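Local coordinates for protein reducing-end xylose-releasing exo-oligoxylanase Rex8A (Paenibacillus barcinonensis, PDB 6SUD) that hydrolyses short linear and branched xylooligosaccharides as an exo-acting glycosidase, releasing xylose from their reducing ends during xylan breakdown, at residues L17-Y23 / V345-N350; R260-S264 / R306-I310; S290-Q294 / A332-G338; D301-Y305 / P322-L326. The protein carries 1 engineered substitution. All coordinates share one frame; numbering follows the deposited sequence.

Interaction 1: residues L17-Y23 / V345-N350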
loop_
_atom_site.group_PDB
_atom_site.type_symbol
_atom_site.label_atom_id
_atom_site.label_comp_id
_atom_site.label_asym_id
_atom_site.label_seq_id
_atom_site.Cartn_x
_atom_site.Cartn_y
_atom_site.Cartn_z
ATOM N N LEU A 17 -18.969 -1.382 4.453
ATOM C CA LEU A 17 -19.153 -2.700 5.100
ATOM C C LEU A 17 -19.461 -2.504 6.577
ATOM O O LEU A 17 -20.111 -3.397 7.118
ATOM C CB LEU A 17 -17.912 -3.567 4.890
ATOM C CG LEU A 17 -17.706 -3.964 3.435
ATOM C CD1 LEU A 17 -16.708 -5.087 3.311
ATOM C CD2 LEU A 17 -19.026 -4.375 2.819
ATOM N N PHE A 18 -19.010 -1.409 7.202
ATOM C CA PHE A 18 -19.376 -1.117 8.614
ATOM C C PHE A 18 -20.896 -0.921 8.678
ATOM O O PHE A 18 -21.534 -1.482 9.566
ATOM C CB PHE A 18 -18.599 0.075 9.173
ATOM C CG PHE A 18 -17.133 -0.168 9.447
ATOM C CD1 PHE A 18 -16.686 -1.327 10.066
ATOM C CD2 PHE A 18 -16.189 0.806 9.155
ATOM C CE1 PHE A 18 -15.337 -1.521 10.334
ATOM C CE2 PHE A 18 -14.841 0.613 9.417
ATOM C CZ PHE A 18 -14.414 -0.552 10.010
ATOM N N GLN A 19 -21.461 -0.181 7.725
ATOM C CA GLN A 19 -22.918 0.105 7.661
ATOM C C GLN A 19 -23.693 -1.171 7.328
ATOM O O GLN A 19 -24.732 -1.416 7.973
ATOM C CB GLN A 19 -23.218 1.176 6.621
ATOM C CG GLN A 19 -24.555 1.852 6.859
ATOM C CD GLN A 19 -24.776 3.021 5.930
ATOM O OE1 GLN A 19 -23.881 3.827 5.681
ATOM N NE2 GLN A 19 -25.995 3.144 5.430
ATOM N N ARG A 20 -23.219 -1.960 6.358
ATOM C CA ARG A 20 -23.892 -3.221 5.933
ATOM C C ARG A 20 -23.956 -4.161 7.129
ATOM O O ARG A 20 -24.887 -4.969 7.249
ATOM C CB ARG A 20 -23.135 -3.858 4.766
ATOM C CG ARG A 20 -23.517 -5.303 4.486
ATOM C CD ARG A 20 -22.693 -5.895 3.365
ATOM N NE ARG A 20 -22.621 -5.037 2.187
ATOM C CZ ARG A 20 -21.840 -5.278 1.142
ATOM N NH1 ARG A 20 -21.080 -6.364 1.128
ATOM N NH2 ARG A 20 -21.835 -4.453 0.106
ATOM N N SER A 21 -22.973 -3.998 7.994
ATOM C CA SER A 21 -22.762 -4.848 9.182
ATOM C C SER A 21 -23.561 -4.346 10.389
ATOM O O SER A 21 -23.556 -5.044 11.422
ATOM C CB SER A 21 -21.291 -4.912 9.438
ATOM O OG SER A 21 -20.995 -5.548 10.668
ATOM N N GLY A 22 -24.183 -3.171 10.330
ATOM C CA GLY A 22 -25.096 -2.729 11.403
ATOM C C GLY A 22 -24.657 -1.462 12.104
ATOM O O GLY A 22 -25.505 -0.879 12.800
ATOM N N TYR A 23 -23.402 -1.030 11.955
ATOM C CA TYR A 23 -22.888 0.182 12.642
ATOM C C TYR A 23 -23.595 1.411 12.072
ATOM O O TYR A 23 -23.947 1.413 10.877
ATOM C CB TYR A 23 -21.366 0.262 12.549
ATOM C CG TYR A 23 -20.700 -0.931 13.179
ATOM C CD1 TYR A 23 -20.654 -1.070 14.555
ATOM C CD2 TYR A 23 -20.180 -1.953 12.406
ATOM C CE1 TYR A 23 -20.077 -2.180 15.152
ATOM C CE2 TYR A 23 -19.580 -3.060 12.983
ATOM C CZ TYR A 23 -19.536 -3.180 14.362
ATOM O OH TYR A 23 -18.972 -4.284 14.930
ATOM N N VAL A 345 -15.001 -8.053 9.883
ATOM C CA VAL A 345 -15.409 -6.621 9.917
ATOM C C VAL A 345 -15.671 -6.251 11.377
ATOM O O VAL A 345 -15.200 -5.183 11.816
ATOM C CB VAL A 345 -16.652 -6.358 9.044
ATOM C CG1 VAL A 345 -17.226 -4.970 9.268
ATOM C CG2 VAL A 345 -16.374 -6.556 7.566
ATOM N N LYS A 346 -16.412 -7.093 12.092
ATOM C CA LYS A 346 -16.757 -6.854 13.520
ATOM C C LYS A 346 -15.491 -6.940 14.376
ATOM O O LYS A 346 -15.322 -6.077 15.262
ATOM C CB LYS A 346 -17.806 -7.860 14.001
ATOM C CG LYS A 346 -18.185 -7.746 15.470
ATOM C CD LYS A 346 -19.186 -8.794 15.907
ATOM C CE LYS A 346 -20.427 -8.212 16.546
ATOM N NZ LYS A 346 -20.242 -7.992 17.999
ATOM N N ARG A 347 -14.643 -7.942 14.135
ATOM C CA ARG A 347 -13.397 -8.138 14.920
ATOM C C ARG A 347 -12.534 -6.881 14.771
ATOM O O ARG A 347 -11.965 -6.425 15.764
ATOM C CB ARG A 347 -12.652 -9.390 14.448
ATOM C CG ARG A 347 -11.296 -9.606 15.107
ATOM C CD ARG A 347 -11.421 -9.943 16.572
ATOM N NE ARG A 347 -10.219 -10.564 17.125
ATOM C CZ ARG A 347 -9.163 -9.906 17.609
ATOM N NH1 ARG A 347 -9.114 -8.579 17.601
ATOM N NH2 ARG A 347 -8.137 -10.588 18.086
ATOM N N PHE A 348 -12.452 -6.346 13.553
ATOM C CA PHE A 348 -11.618 -5.158 13.259
ATOM C C PHE A 348 -12.176 -3.938 13.999
ATOM O O PHE A 348 -11.392 -3.198 14.640
ATOM C CB PHE A 348 -11.545 -4.908 11.754
ATOM C CG PHE A 348 -10.715 -3.696 11.442
ATOM C CD1 PHE A 348 -9.331 -3.754 11.543
ATOM C CD2 PHE A 348 -11.312 -2.483 11.144
ATOM C CE1 PHE A 348 -8.562 -2.631 11.299
ATOM C CE2 PHE A 348 -10.543 -1.361 10.911
ATOM C CZ PHE A 348 -9.170 -1.443 10.977
ATOM N N TRP A 349 -13.489 -3.724 13.905
ATOM C CA TRP A 349 -14.194 -2.591 14.561
ATOM C C TRP A 349 -13.826 -2.572 16.049
ATOM O O TRP A 349 -13.624 -1.475 16.613
ATOM C CB TRP A 349 -15.714 -2.690 14.358
ATOM C CG TRP A 349 -16.480 -1.603 15.045
ATOM C CD1 TRP A 349 -16.984 -1.645 16.312
ATOM C CD2 TRP A 349 -16.801 -0.296 14.529
ATOM N NE1 TRP A 349 -17.615 -0.468 16.614
ATOM C CE2 TRP A 349 -17.526 0.376 15.539
ATOM C CE3 TRP A 349 -16.569 0.364 13.317
ATOM C CZ2 TRP A 349 -17.992 1.680 15.380
ATOM C CZ3 TRP A 349 -17.040 1.650 13.153
ATOM C CH2 TRP A 349 -17.737 2.301 14.175
ATOM N N ASN A 350 -13.725 -3.751 16.661
ATOM C CA ASN A 350 -13.532 -3.901 18.127
ATOM C C ASN A 350 -12.034 -3.914 18.465
ATOM O O ASN A 350 -11.713 -3.994 19.658
ATOM C CB ASN A 350 -14.307 -5.119 18.628
ATOM C CG ASN A 350 -15.800 -4.932 18.484
ATOM O OD1 ASN A 350 -16.475 -5.713 17.815
ATOM N ND2 ASN A 350 -16.317 -3.870 19.074
#
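An aromatic cluster of F18, Y23 and W349 ties helix 17-20 and the turn that follows it to the end of helix 341-349, far along the chain in this family 8 (alpha/alpha)6 barrel. Two rings hold the indole. Its five-membered ring forms a face-to-face stack with Y23, centroids 3.8 Å apart and planes inclined by 21°, and Y23 CE1 comes to 3.3 Å from W349 NE1. Its six-membered ring turns an edge to one face of F18, a T-shaped pair with planes at 68°, where W349 CE3 lies 3.7 Å from F18 CD1. With chi1 at 178°, W349 CG stands anti to the backbone N, which brings the indole's face to Y23 and its six-membered edge to F18. Were W349 an alanine, Y23 would probably lose its stacking partner and be set free to turn, with a gap opened over the F18 face. A Schellman motif at G22, with Y23 N bonded to F18 O, brings the tyrosine round to this position. R31 of helix 25-41 adds a cation-pi contact to W349 and bonds its carbonyl O. Deeper in, F18 CZ meets the edge of the F348 ring at CD2, 3.8 Å away, while V345 CG1 sits 3.8 Å from F18 CD1.

Interaction 2: residues R260-S264 / R306-I310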
loop_
_atom_site.group_PDB
_atom_site.type_symbol
_atom_site.label_atom_id
_atom_site.label_comp_id
_atom_site.label_asym_id
_atom_site.label_seq_id
_atom_site.Cartn_x
_atom_site.Cartn_y
_atom_site.Cartn_z
ATOM N N ARG A 260 10.568 -16.229 1.785
ATOM C CA ARG A 260 9.780 -17.275 1.079
ATOM C C ARG A 260 8.414 -17.476 1.726
ATOM O O ARG A 260 7.583 -18.171 1.125
ATOM C CB ARG A 260 10.550 -18.591 1.095
ATOM C CG ARG A 260 11.803 -18.543 0.236
ATOM C CD ARG A 260 12.545 -19.865 0.236
ATOM N NE ARG A 260 12.949 -20.173 1.601
ATOM C CZ ARG A 260 13.524 -21.304 2.001
ATOM N NH1 ARG A 260 13.768 -22.278 1.140
ATOM N NH2 ARG A 260 13.835 -21.464 3.276
ATOM N N HIS A 261 8.203 -16.914 2.915
ATOM C CA HIS A 261 7.062 -17.273 3.790
ATOM C C HIS A 261 6.063 -16.129 3.895
ATOM O O HIS A 261 6.345 -15.021 3.390
ATOM C CB HIS A 261 7.580 -17.700 5.155
ATOM C CG HIS A 261 8.647 -18.727 5.037
ATOM N ND1 HIS A 261 8.407 -19.975 4.487
ATOM C CD2 HIS A 261 9.957 -18.694 5.364
ATOM C CE1 HIS A 261 9.527 -20.676 4.495
ATOM N NE2 HIS A 261 10.490 -19.916 5.040
ATOM N N PHE A 262 4.935 -16.407 4.558
ATOM C CA PHE A 262 3.859 -15.419 4.799
ATOM C C PHE A 262 4.190 -14.642 6.075
ATOM O O PHE A 262 4.056 -15.191 7.186
ATOM C CB PHE A 262 2.495 -16.103 4.858
ATOM C CG PHE A 262 1.348 -15.129 4.918
ATOM C CD1 PHE A 262 0.907 -14.474 3.775
ATOM C CD2 PHE A 262 0.728 -14.842 6.117
ATOM C CE1 PHE A 262 -0.155 -13.577 3.832
ATOM C CE2 PHE A 262 -0.311 -13.932 6.180
ATOM C CZ PHE A 262 -0.756 -13.299 5.038
ATOM N N TYR A 263 4.643 -13.405 5.885
ATOM C CA TYR A 263 5.070 -12.440 6.929
ATOM C C TYR A 263 4.735 -11.027 6.428
ATOM O O TYR A 263 4.116 -10.888 5.371
ATOM C CB TYR A 263 6.559 -12.617 7.233
ATOM C CG TYR A 263 6.995 -12.272 8.639
ATOM C CD1 TYR A 263 6.441 -12.915 9.736
ATOM C CD2 TYR A 263 7.988 -11.331 8.867
ATOM C CE1 TYR A 263 6.853 -12.618 11.027
ATOM C CE2 TYR A 263 8.410 -11.022 10.153
ATOM C CZ TYR A 263 7.842 -11.670 11.233
ATOM O OH TYR A 263 8.270 -11.351 12.490
ATOM N N SER A 264 5.190 -10.007 7.157
ATOM C CA SER A 264 4.758 -8.579 7.107
ATOM C C SER A 264 4.427 -8.058 5.697
ATOM O O SER A 264 3.335 -7.512 5.540
ATOM C CB SER A 264 5.807 -7.725 7.740
ATOM O OG SER A 264 6.105 -8.211 9.035
ATOM N N ARG A 306 1.189 -16.304 13.601
ATOM C CA ARG A 306 2.620 -16.668 13.478
ATOM C C ARG A 306 3.134 -16.232 12.103
ATOM O O ARG A 306 2.352 -15.662 11.312
ATOM C CB ARG A 306 2.801 -18.182 13.609
ATOM C CG ARG A 306 2.029 -18.821 14.751
ATOM C CD ARG A 306 2.533 -18.371 16.095
ATOM N NE ARG A 306 1.864 -19.126 17.149
ATOM C CZ ARG A 306 2.258 -20.311 17.615
ATOM N NH1 ARG A 306 3.346 -20.905 17.143
ATOM N NH2 ARG A 306 1.554 -20.896 18.569
ATOM N N ARG A 307 4.408 -16.479 11.840
ATOM C CA ARG A 307 4.906 -16.627 10.453
ATOM C C ARG A 307 4.351 -17.957 9.944
ATOM O O ARG A 307 4.255 -18.884 10.743
ATOM C CB ARG A 307 6.435 -16.619 10.412
ATOM C CG ARG A 307 7.020 -16.662 9.007
ATOM C CD ARG A 307 8.527 -16.892 9.063
ATOM N NE ARG A 307 9.233 -15.836 9.785
ATOM C CZ ARG A 307 9.704 -14.705 9.254
ATOM N NH1 ARG A 307 9.568 -14.444 7.965
ATOM N NH2 ARG A 307 10.314 -13.820 10.022
ATOM N N TYR A 308 4.006 -18.060 8.663
ATOM C CA TYR A 308 3.465 -19.315 8.081
ATOM C C TYR A 308 4.187 -19.613 6.773
ATOM O O TYR A 308 4.556 -18.681 6.092
ATOM C CB TYR A 308 1.961 -19.222 7.809
ATOM C CG TYR A 308 1.104 -18.936 9.020
ATOM C CD1 TYR A 308 0.592 -19.961 9.805
ATOM C CD2 TYR A 308 0.793 -17.635 9.374
ATOM C CE1 TYR A 308 -0.184 -19.684 10.923
ATOM C CE2 TYR A 308 0.006 -17.347 10.477
ATOM C CZ TYR A 308 -0.496 -18.377 11.247
ATOM O OH TYR A 308 -1.232 -18.081 12.360
ATOM N N THR A 309 4.366 -20.888 6.444
ATOM C CA THR A 309 4.761 -21.268 5.068
ATOM C C THR A 309 3.530 -20.982 4.208
ATOM O O THR A 309 2.436 -20.866 4.787
ATOM C CB THR A 309 5.232 -22.719 4.961
ATOM O OG1 THR A 309 4.080 -23.538 5.186
ATOM C CG2 THR A 309 6.370 -23.041 5.904
ATOM N N ILE A 310 3.650 -20.888 2.891
ATOM C CA ILE A 310 2.458 -20.501 2.076
ATOM C C ILE A 310 1.452 -21.663 2.038
ATOM O O ILE A 310 0.272 -21.366 1.754
ATOM C CB ILE A 310 2.812 -19.957 0.678
ATOM C CG1 ILE A 310 3.536 -20.989 -0.186
ATOM C CG2 ILE A 310 3.581 -18.646 0.801
ATOM C CD1 ILE A 310 3.738 -20.571 -1.607
HETATM O O HOH W 1 6.520 -20.616 2.243
HETATM O O HOH W 2 2.652 -13.827 9.283
#
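R307 lays its guanidinium flat on the ring of Y263, the two planes 20° apart, in a cation-pi stack with R307 CZ 3.6 Å from the ring centroid. NH2 comes down over the ring, 3.4 Å from Y263 CE2, while NH1 reaches back over Y263 CG. R307 sends CG away from its own N (chi1 -176°), and a bend at chi3 folds the chain end over the tyrosine face. E317 takes NE in a salt bridge, which probably fixes the guanidinium's rotation and balances its charge. H261 packs against the arginine's aliphatic chain, its CB 4.0 Å from R307 CG and 3.3 Å from Y308 O. A water joins H261 ND1 to R260 O and I310 N, linking the two backbones beyond the bridge.

F262 supplies the backbone link, a single antiparallel bridge with Y308 of the hydrogen-bonded kind. F262 N gives a bond of 2.8 Å to Y308 O, and Y308 N returns one of 3.2 Å to F262 O. A second water donates to both F262 O and R306 O, extending the join by one more step. S264, next along, lines a xylose pocket, and Y263 also touches the engineered A320, so the bridge borders the active-site cleft. Strand 306-308 pairs through R307 with F315 of strand 314-315, Y308 packs on F296 and F297 near the end of helix 285-297, and the loop 260-264 leads on to helix 268-280.

Interaction 3: residues S290-Q294 / A332-G338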
loop_
_atom_site.group_PDB
_atom_site.type_symbol
_atom_site.label_atom_id
_atom_site.label_comp_id
_atom_site.label_asym_id
_atom_site.label_seq_id
_atom_site.Cartn_x
_atom_site.Cartn_y
_atom_site.Cartn_z
ATOM N N SER A 290 -10.017 -13.897 -1.623
ATOM C CA SER A 290 -10.452 -13.236 -0.368
ATOM C C SER A 290 -11.113 -14.258 0.578
ATOM O O SER A 290 -10.775 -14.253 1.763
ATOM C CB SER A 290 -11.325 -12.053 -0.673
ATOM O OG SER A 290 -10.631 -11.146 -1.526
ATOM N N ASN A 291 -12.029 -15.089 0.094
ATOM C CA ASN A 291 -12.694 -16.145 0.913
ATOM C C ASN A 291 -11.640 -17.090 1.528
ATOM O O ASN A 291 -11.816 -17.507 2.692
ATOM C CB ASN A 291 -13.711 -16.940 0.084
ATOM C CG ASN A 291 -14.916 -16.126 -0.346
ATOM O OD1 ASN A 291 -15.223 -15.097 0.241
ATOM N ND2 ASN A 291 -15.621 -16.577 -1.365
ATOM N N ARG A 292 -10.618 -17.466 0.753
ATOM C CA ARG A 292 -9.601 -18.474 1.153
ATOM C C ARG A 292 -8.769 -17.939 2.300
ATOM O O ARG A 292 -8.658 -18.648 3.325
ATOM C CB ARG A 292 -8.633 -18.837 0.025
ATOM C CG ARG A 292 -9.268 -19.741 -1.003
ATOM C CD ARG A 292 -8.321 -20.377 -1.989
ATOM N NE ARG A 292 -9.186 -20.996 -2.995
ATOM C CZ ARG A 292 -9.249 -20.682 -4.288
ATOM N NH1 ARG A 292 -8.457 -19.756 -4.808
ATOM N NH2 ARG A 292 -10.088 -21.328 -5.077
ATOM N N ILE A 293 -8.220 -16.736 2.142
ATOM C CA ILE A 293 -7.345 -16.196 3.221
ATOM C C ILE A 293 -8.196 -15.979 4.473
ATOM O O ILE A 293 -7.691 -16.289 5.551
ATOM C CB ILE A 293 -6.535 -14.964 2.784
ATOM C CG1 ILE A 293 -5.292 -14.830 3.666
ATOM C CG2 ILE A 293 -7.388 -13.708 2.742
ATOM C CD1 ILE A 293 -4.366 -13.689 3.297
ATOM N N GLN A 294 -9.454 -15.532 4.352
ATOM C CA GLN A 294 -10.322 -15.340 5.554
ATOM C C GLN A 294 -10.628 -16.697 6.194
ATOM O O GLN A 294 -10.587 -16.792 7.408
ATOM C CB GLN A 294 -11.600 -14.579 5.215
ATOM C CG GLN A 294 -11.376 -13.076 5.140
ATOM C CD GLN A 294 -12.664 -12.304 5.023
ATOM O OE1 GLN A 294 -13.731 -12.851 4.730
ATOM N NE2 GLN A 294 -12.572 -11.011 5.283
ATOM N N ALA A 332 -10.194 -7.695 3.219
ATOM C CA ALA A 332 -10.585 -8.731 2.234
ATOM C C ALA A 332 -12.113 -8.850 2.163
ATOM O O ALA A 332 -12.596 -9.443 1.188
ATOM C CB ALA A 332 -9.963 -10.058 2.574
ATOM N N SER A 333 -12.840 -8.304 3.148
ATOM C CA SER A 333 -14.328 -8.304 3.175
ATOM C C SER A 333 -14.914 -7.417 2.065
ATOM O O SER A 333 -16.111 -7.612 1.749
ATOM C CB SER A 333 -14.852 -7.958 4.520
ATOM O OG SER A 333 -14.567 -9.026 5.427
ATOM N N LEU A 334 -14.142 -6.493 1.474
ATOM C CA LEU A 334 -14.608 -5.778 0.251
ATOM C C LEU A 334 -14.918 -6.789 -0.863
ATOM O O LEU A 334 -15.763 -6.457 -1.713
ATOM C CB LEU A 334 -13.581 -4.746 -0.227
ATOM C CG LEU A 334 -13.526 -3.437 0.550
ATOM C CD1 LEU A 334 -12.317 -2.610 0.137
ATOM C CD2 LEU A 334 -14.803 -2.643 0.382
ATOM N N ALA A 335 -14.256 -7.948 -0.890
ATOM C CA ALA A 335 -14.385 -8.931 -1.995
ATOM C C ALA A 335 -15.005 -10.245 -1.513
ATOM O O ALA A 335 -15.757 -10.855 -2.277
ATOM C CB ALA A 335 -13.045 -9.161 -2.640
ATOM N N ALA A 336 -14.676 -10.692 -0.302
ATOM C CA ALA A 336 -15.124 -12.002 0.231
ATOM C C ALA A 336 -16.652 -11.996 0.345
ATOM O O ALA A 336 -17.231 -10.956 0.734
ATOM C CB ALA A 336 -14.470 -12.287 1.562
ATOM N N ASP A 337 -17.285 -13.109 0.000
ATOM C CA ASP A 337 -18.746 -13.319 0.196
ATOM C C ASP A 337 -18.971 -14.602 1.001
ATOM O O ASP A 337 -20.106 -15.136 0.978
ATOM C CB ASP A 337 -19.459 -13.369 -1.151
ATOM C CG ASP A 337 -19.031 -14.549 -2.002
ATOM O OD1 ASP A 337 -18.216 -15.362 -1.509
ATOM O OD2 ASP A 337 -19.518 -14.649 -3.144
ATOM N N GLY A 338 -17.927 -15.084 1.678
ATOM C CA GLY A 338 -17.961 -16.338 2.456
ATOM C C GLY A 338 -18.483 -16.122 3.871
ATOM O O GLY A 338 -18.915 -15.016 4.212
#
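N291 grips the loop 332-338 with both ends of its amide, while S290 and Q294 on the same helix pack against A332, A335 and A336. The tight part is buried. S290 CB lies 3.4 Å from A332 O, and S290 OG, whose hydrogen bond goes to Q286 O in its own helix, is packed 3.3 Å from A335 CB. The methyl of A336 fits between two side-chain oxygens, its CB 3.2 Å from N291 OD1 and 3.3 Å from Q294 OE1. The Q294 chain runs extended beyond CG and delivers NE2 to S333 OG at 2.8 Å, a straight bond (163°) with the serine oxygen lying in the amide plane. NE2 also bonds N329 O, and S333 OG bonds A341 O, so the buried polar atoms are linked into a short network.

Toward solvent the contact thins to the N291 amide and the D337 carboxylate, their planes 18° apart. N291 OD1 accepts from D337 N at 2.9 Å on an in-plane lone pair, with a weak second bond from G338 N; N291 ND2 gives one of 2.9 Å to D337 OD1. A leucine in place of N291 would probably leave D337 N and the D337 carboxylate without their mates and let the outer part of the loop swing. Such a short connection between helices 322-331 and 341-349, pinned by side chains of helix 285-297, fits the helical hairpins of an (alpha/alpha)6 barrel.

Interaction 4: residues D301-Y305 / P322-L326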
loop_
_atom_site.group_PDB
_atom_site.type_symbol
_atom_site.label_atom_id
_atom_site.label_comp_id
_atom_site.label_asym_id
_atom_site.label_seq_id
_atom_site.Cartn_x
_atom_site.Cartn_y
_atom_site.Cartn_z
ATOM N N ASP A 301 -6.696 -16.984 16.667
ATOM C CA ASP A 301 -6.700 -15.743 17.473
ATOM C C ASP A 301 -5.592 -14.830 16.952
ATOM O O ASP A 301 -4.488 -15.333 16.709
ATOM C CB ASP A 301 -6.434 -16.014 18.950
ATOM C CG ASP A 301 -6.842 -14.849 19.834
ATOM O OD1 ASP A 301 -5.931 -14.176 20.362
ATOM O OD2 ASP A 301 -8.058 -14.592 19.958
ATOM N N VAL A 302 -5.859 -13.527 16.889
ATOM C CA VAL A 302 -4.878 -12.486 16.460
ATOM C C VAL A 302 -3.612 -12.590 17.320
ATOM O O VAL A 302 -2.512 -12.445 16.778
ATOM C CB VAL A 302 -5.508 -11.086 16.559
ATOM C CG1 VAL A 302 -4.501 -9.981 16.291
ATOM C CG2 VAL A 302 -6.705 -10.943 15.638
ATOM N N SER A 303 -3.737 -12.869 18.614
ATOM C CA SER A 303 -2.555 -12.960 19.511
ATOM C C SER A 303 -1.752 -14.240 19.233
ATOM O O SER A 303 -0.628 -14.344 19.752
ATOM C CB SER A 303 -2.981 -12.872 20.944
ATOM O OG SER A 303 -3.708 -14.033 21.297
ATOM N N ASP A 304 -2.292 -15.162 18.433
ATOM C CA ASP A 304 -1.652 -16.442 18.058
ATOM C C ASP A 304 -1.081 -16.382 16.638
ATOM O O ASP A 304 -0.465 -17.370 16.232
ATOM C CB ASP A 304 -2.683 -17.563 18.114
ATOM C CG ASP A 304 -2.068 -18.938 18.194
ATOM O OD1 ASP A 304 -0.913 -19.061 18.673
ATOM O OD2 ASP A 304 -2.758 -19.881 17.807
ATOM N N TYR A 305 -1.315 -15.301 15.885
ATOM C CA TYR A 305 -0.795 -15.189 14.497
ATOM C C TYR A 305 0.715 -15.457 14.509
ATOM O O TYR A 305 1.434 -14.886 15.342
ATOM C CB TYR A 305 -1.085 -13.802 13.928
ATOM C CG TYR A 305 -2.493 -13.510 13.483
ATOM C CD1 TYR A 305 -3.427 -14.510 13.256
ATOM C CD2 TYR A 305 -2.878 -12.203 13.243
ATOM C CE1 TYR A 305 -4.706 -14.220 12.805
ATOM C CE2 TYR A 305 -4.144 -11.894 12.779
ATOM C CZ TYR A 305 -5.058 -12.909 12.546
ATOM O OH TYR A 305 -6.309 -12.598 12.100
ATOM N N PRO A 322 0.716 -8.313 14.160
ATOM C CA PRO A 322 -0.538 -9.072 14.090
ATOM C C PRO A 322 -1.801 -8.222 13.888
ATOM O O PRO A 322 -2.774 -8.731 13.331
ATOM C CB PRO A 322 -0.561 -9.793 15.448
ATOM C CG PRO A 322 0.148 -8.828 16.363
ATOM C CD PRO A 322 1.291 -8.298 15.516
ATOM N N VAL A 323 -1.787 -6.969 14.349
ATOM C CA VAL A 323 -2.892 -5.998 14.112
ATOM C C VAL A 323 -2.920 -5.665 12.612
ATOM O O VAL A 323 -4.027 -5.648 12.031
ATOM C CB VAL A 323 -2.769 -4.764 15.027
ATOM C CG1 VAL A 323 -3.722 -3.632 14.642
ATOM C CG2 VAL A 323 -2.993 -5.181 16.476
ATOM N N GLY A 324 -1.757 -5.465 11.990
ATOM C CA GLY A 324 -1.623 -5.289 10.531
ATOM C C GLY A 324 -2.231 -6.451 9.759
ATOM O O GLY A 324 -3.044 -6.224 8.825
ATOM N N LEU A 325 -1.900 -7.673 10.158
ATOM C CA LEU A 325 -2.464 -8.890 9.540
ATOM C C LEU A 325 -3.991 -8.905 9.721
ATOM O O LEU A 325 -4.697 -9.112 8.719
ATOM C CB LEU A 325 -1.814 -10.130 10.153
ATOM C CG LEU A 325 -2.383 -11.460 9.661
ATOM C CD1 LEU A 325 -2.594 -11.478 8.156
ATOM C CD2 LEU A 325 -1.468 -12.595 10.077
ATOM N N LEU A 326 -4.507 -8.694 10.939
ATOM C CA LEU A 326 -5.980 -8.647 11.166
ATOM C C LEU A 326 -6.599 -7.604 10.229
ATOM O O LEU A 326 -7.631 -7.901 9.621
ATOM C CB LEU A 326 -6.312 -8.305 12.621
ATOM C CG LEU A 326 -7.799 -8.033 12.859
ATOM C CD1 LEU A 326 -8.618 -9.281 12.551
ATOM C CD2 LEU A 326 -8.053 -7.529 14.261
#
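V302 and P322 bring their backbones to within 6.0 Å, CA to CA, where the 3-10 segment 302-304 faces the first turn of helix 322-331. An Asx turn, D301 OD1 accepting from S303 N, precedes this approach. The side-chain contact is largely apolar and centres on Y305. L325 CD2 stands over one face of its ring in a CH-pi contact, 3.8 Å from the centroid and 24° off the normal, and V302 CA of its own segment covers the opposite face. At the ring's edge, near its plane, lies P322 O, 3.5 Å from Y305 CD2. L325 has CG trans to the backbone N, next to the carbonyl carbon (chi1 176°), which carries the branch carbon out toward the tyrosine. V302 splits its methyls: CG1 meets P322 CB at 4.0 Å, and CG2 reaches L326 CD2 at 3.9 Å, the two side chains crossing at about a right angle. Buried Y305 OH has a weak bond from N329 ND2 of helix 322-331. P322 directly follows H321 of the xylose pocket, which places the start of the helix near the cleft. F344 and R347 of helix 341-349 pack on one flank, F297 of helix 285-297 meets Y305 edge-to-face, and helix 359-373 touches P322 and V323 through D362.

Interaction 3 is the most buried of the four, whereas interactions 1, 2 and 4 mix buried side chains with partly exposed ones. Their chemistry differs accordingly: stacked aromatics in interaction 1, backbone pairing and a cation-pi stack in interaction 2, amide hydrogen bonds around small residues in interaction 3, mainly apolar contact in interaction 4. Helix 341-349 connects several of them, since V345 touches S333 of interaction 3 and R347 packs on L326 of interaction 4. F262 of interaction 2 meets both I293 of interaction 3 and L325 of interaction 4. Interaction 2 reaches the xylose site through S264; interactions 1 and 3 lie away from it.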